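Local coordinates for protein lipase aflb (Neosartorya fumigata, PDB 6IDY) that probably hydrolyses ester bonds of lipids, as a fungal lipase with an alpha/beta-hydrolase type of core sheet, and carries a bound calcium ion, at residues R55-V63 with V91-L99. Sequence-based numbering, arbitrary orientation.
Sequences RSTKDAKSV and VGLIPADIL
Arg55 reaches along Pro95 to form a salt bridge with Asp97 in the first turn of helix 96-103. Arg55 NH2 bonds to both carboxylate oxygens, 3.2 Å to Asp97 OD1 and 3.3 Å to Asp97 OD2, each through its syn lone pair; Arg55 NE adds a weak bond to Asp97 OD1. The carboxylate stands at the guanidinium edge, but the two planes are 55° apart, so the pairing is twisted. Pro95 CG covers one guanidinium face near its rim, 3.7 Å from Arg55 CZ. The extended chain from CG to NE (chi2 -177°, chi3 169°) carries the guanidinium alongside Pro95 to Asp97. Asp59 meets the same proline from the loop: Asp59 OD1 approaches Pro95 CA at 3.4 Å, while Asp59 OD2 accepts the Ser56 N-H at 2.8 Å, on the anti side but tilted out of the carboxylate plane. A water donates to Asp59 OD2 (2.7 Å) and accepts from Ala96 N (3.0 Å), linking the loop carboxylate to the helix start just after Pro95, the N-cap. Farther along, the backbone of Lys58 passes beside Gly92, which has positive phi and closes helix 81-90 with a Schellman motif. Outside the pair, the stronger partner of Arg55 NH2 is Asp406, in a salt bridge, and Lys47 pairs with Asp59 OD1. Loop and interhelix junction are thus joined by a salt bridge, a water bridge and contacts around Pro95; with two acids at Arg55, its positive charge is probably stabilised.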
loop_
_atom_site.group_PDB
_atom_site.type_symbol
_atom_site.label_atom_id
_atom_site.label_comp_id
_atom_site.label_asym_id
_atom_site.label_seq_id
_atom_site.Cartn_x
_atom_site.Cartn_y
_atom_site.Cartn_z
ATOM N N ARG A 55 23.383 18.724 2.693
ATOM C CA ARG A 55 22.927 17.999 1.509
ATOM C C ARG A 55 23.761 18.330 0.251
ATOM O O ARG A 55 24.703 19.122 0.334
ATOM C CB ARG A 55 21.418 18.211 1.286
ATOM C CG ARG A 55 20.565 17.360 2.219
ATOM C CD ARG A 55 19.075 17.492 1.972
ATOM N NE ARG A 55 18.337 16.460 2.705
ATOM C CZ ARG A 55 17.012 16.387 2.791
ATOM N NH1 ARG A 55 16.247 17.295 2.197
ATOM N NH2 ARG A 55 16.440 15.405 3.475
ATOM N N SER A 56 23.432 17.692 -0.896
ATOM C CA SER A 56 24.118 17.855 -2.186
ATOM C C SER A 56 23.425 18.877 -3.105
ATOM O O SER A 56 22.257 19.212 -2.890
ATOM C CB SER A 56 24.246 16.504 -2.886
ATOM O OG SER A 56 24.805 16.615 -4.186
ATOM N N THR A 57 24.156 19.356 -4.138
ATOM C CA THR A 57 23.688 20.333 -5.133
ATOM C C THR A 57 22.546 19.789 -6.004
ATOM O O THR A 57 21.673 20.560 -6.411
ATOM C CB THR A 57 24.862 20.894 -5.977
ATOM O OG1 THR A 57 24.347 21.811 -6.947
ATOM C CG2 THR A 57 25.689 19.805 -6.678
ATOM N N LYS A 58 22.556 18.474 -6.286
ATOM C CA LYS A 58 21.533 17.821 -7.106
ATOM C C LYS A 58 20.234 17.579 -6.338
ATOM O O LYS A 58 19.207 17.359 -6.974
ATOM C CB LYS A 58 22.059 16.511 -7.724
ATOM C CG LYS A 58 23.295 16.697 -8.597
ATOM C CD LYS A 58 23.114 16.124 -9.995
ATOM C CE LYS A 58 24.292 16.436 -10.891
ATOM N NZ LYS A 58 24.310 17.864 -11.316
ATOM N N ASP A 59 20.269 17.622 -4.985
ATOM C CA ASP A 59 19.098 17.394 -4.128
ATOM C C ASP A 59 18.016 18.448 -4.291
ATOM O O ASP A 59 18.307 19.580 -4.669
ATOM C CB ASP A 59 19.505 17.287 -2.650
ATOM C CG ASP A 59 20.271 16.030 -2.292
ATOM O OD1 ASP A 59 19.940 14.956 -2.838
ATOM O OD2 ASP A 59 21.185 16.116 -1.445
ATOM N N ALA A 60 16.760 18.067 -4.015
ATOM C CA ALA A 60 15.628 18.984 -4.097
ATOM C C ALA A 60 15.720 19.961 -2.925
ATOM O O ALA A 60 15.868 19.532 -1.781
ATOM C CB ALA A 60 14.319 18.212 -4.054
ATOM N N LYS A 61 15.746 21.265 -3.228
ATOM C CA LYS A 61 15.834 22.340 -2.237
ATOM C C LYS A 61 14.444 22.666 -1.694
ATOM O O LYS A 61 14.317 23.236 -0.606
ATOM C CB LYS A 61 16.453 23.600 -2.861
ATOM C CG LYS A 61 17.946 23.489 -3.110
ATOM C CD LYS A 61 18.492 24.726 -3.809
ATOM C CE LYS A 61 19.958 24.596 -4.149
ATOM N NZ LYS A 61 20.193 23.572 -5.204
ATOM N N SER A 62 13.409 22.314 -2.467
ATOM C CA SER A 62 12.017 22.568 -2.141
ATOM C C SER A 62 11.117 21.444 -2.675
ATOM O O SER A 62 11.583 20.561 -3.400
ATOM C CB SER A 62 11.587 23.897 -2.750
ATOM O OG SER A 62 11.554 23.767 -4.159
ATOM N N VAL A 63 9.821 21.517 -2.335
ATOM C CA VAL A 63 8.780 20.580 -2.747
ATOM C C VAL A 63 8.572 20.673 -4.270
ATOM O O VAL A 63 8.437 19.641 -4.925
ATOM C CB VAL A 63 7.477 20.826 -1.935
ATOM C CG1 VAL A 63 6.322 19.972 -2.453
ATOM C CG2 VAL A 63 7.708 20.574 -0.447
ATOM N N VAL A 91 17.742 11.112 -11.503
ATOM C CA VAL A 91 17.369 12.520 -11.314
ATOM C C VAL A 91 17.819 13.060 -9.942
ATOM O O VAL A 91 17.645 14.247 -9.671
ATOM C CB VAL A 91 15.860 12.799 -11.587
ATOM C CG1 VAL A 91 15.455 12.368 -12.995
ATOM C CG2 VAL A 91 14.960 12.162 -10.528
ATOM N N GLY A 92 18.357 12.182 -9.097
ATOM C CA GLY A 92 18.838 12.516 -7.761
ATOM C C GLY A 92 17.750 12.956 -6.802
ATOM O O GLY A 92 17.960 13.871 -6.005
ATOM N N LEU A 93 16.580 12.309 -6.870
ATOM C CA LEU A 93 15.441 12.637 -6.013
ATOM C C LEU A 93 15.656 12.241 -4.543
ATOM O O LEU A 93 15.164 12.932 -3.649
ATOM C CB LEU A 93 14.149 11.995 -6.575
ATOM C CG LEU A 93 12.807 12.451 -5.980
ATOM C CD1 LEU A 93 12.488 13.874 -6.350
ATOM C CD2 LEU A 93 11.684 11.590 -6.472
ATOM N N ILE A 94 16.392 11.145 -4.293
ATOM C CA ILE A 94 16.581 10.656 -2.931
ATOM C C ILE A 94 17.902 11.141 -2.333
ATOM O O ILE A 94 18.972 10.755 -2.812
ATOM C CB ILE A 94 16.391 9.118 -2.787
ATOM C CG1 ILE A 94 15.283 8.544 -3.723
ATOM C CG2 ILE A 94 16.146 8.723 -1.316
ATOM C CD1 ILE A 94 13.789 9.165 -3.625
ATOM N N PRO A 95 17.844 11.991 -1.280
ATOM C CA PRO A 95 19.092 12.435 -0.644
ATOM C C PRO A 95 19.703 11.328 0.208
ATOM O O PRO A 95 19.020 10.359 0.560
ATOM C CB PRO A 95 18.679 13.662 0.180
ATOM C CG PRO A 95 17.217 13.584 0.319
ATOM C CD PRO A 95 16.658 12.522 -0.579
ATOM N N ALA A 96 21.004 11.481 0.521
ATOM C CA ALA A 96 21.827 10.543 1.285
ATOM C C ALA A 96 21.234 10.117 2.626
ATOM O O ALA A 96 21.267 8.930 2.931
ATOM C CB ALA A 96 23.228 11.109 1.476
ATOM N N ASP A 97 20.689 11.064 3.416
ATOM C CA ASP A 97 20.107 10.762 4.727
ATOM C C ASP A 97 18.874 9.853 4.619
ATOM O O ASP A 97 18.720 8.926 5.421
ATOM C CB ASP A 97 19.807 12.053 5.514
ATOM C CG ASP A 97 18.759 12.976 4.900
ATOM O OD1 ASP A 97 18.796 13.184 3.663
ATOM O OD2 ASP A 97 17.917 13.505 5.661
ATOM N N ILE A 98 18.031 10.083 3.592
ATOM C CA ILE A 98 16.845 9.259 3.349
ATOM C C ILE A 98 17.297 7.887 2.830
ATOM O O ILE A 98 16.842 6.873 3.360
ATOM C CB ILE A 98 15.775 9.988 2.480
ATOM C CG1 ILE A 98 15.211 11.206 3.263
ATOM C CG2 ILE A 98 14.634 9.025 2.067
ATOM C CD1 ILE A 98 14.392 12.223 2.476
ATOM N N LEU A 99 18.267 7.861 1.875
ATOM C CA LEU A 99 18.858 6.632 1.331
ATOM C C LEU A 99 19.454 5.764 2.446
ATOM O O LEU A 99 19.241 4.550 2.446
ATOM C CB LEU A 99 19.952 6.938 0.286
ATOM C CG LEU A 99 19.504 7.218 -1.150
ATOM C CD1 LEU A 99 20.687 7.608 -2.021
ATOM C CD2 LEU A 99 18.798 6.018 -1.763
HETATM O O HOH W 1 22.308 14.077 -0.026
#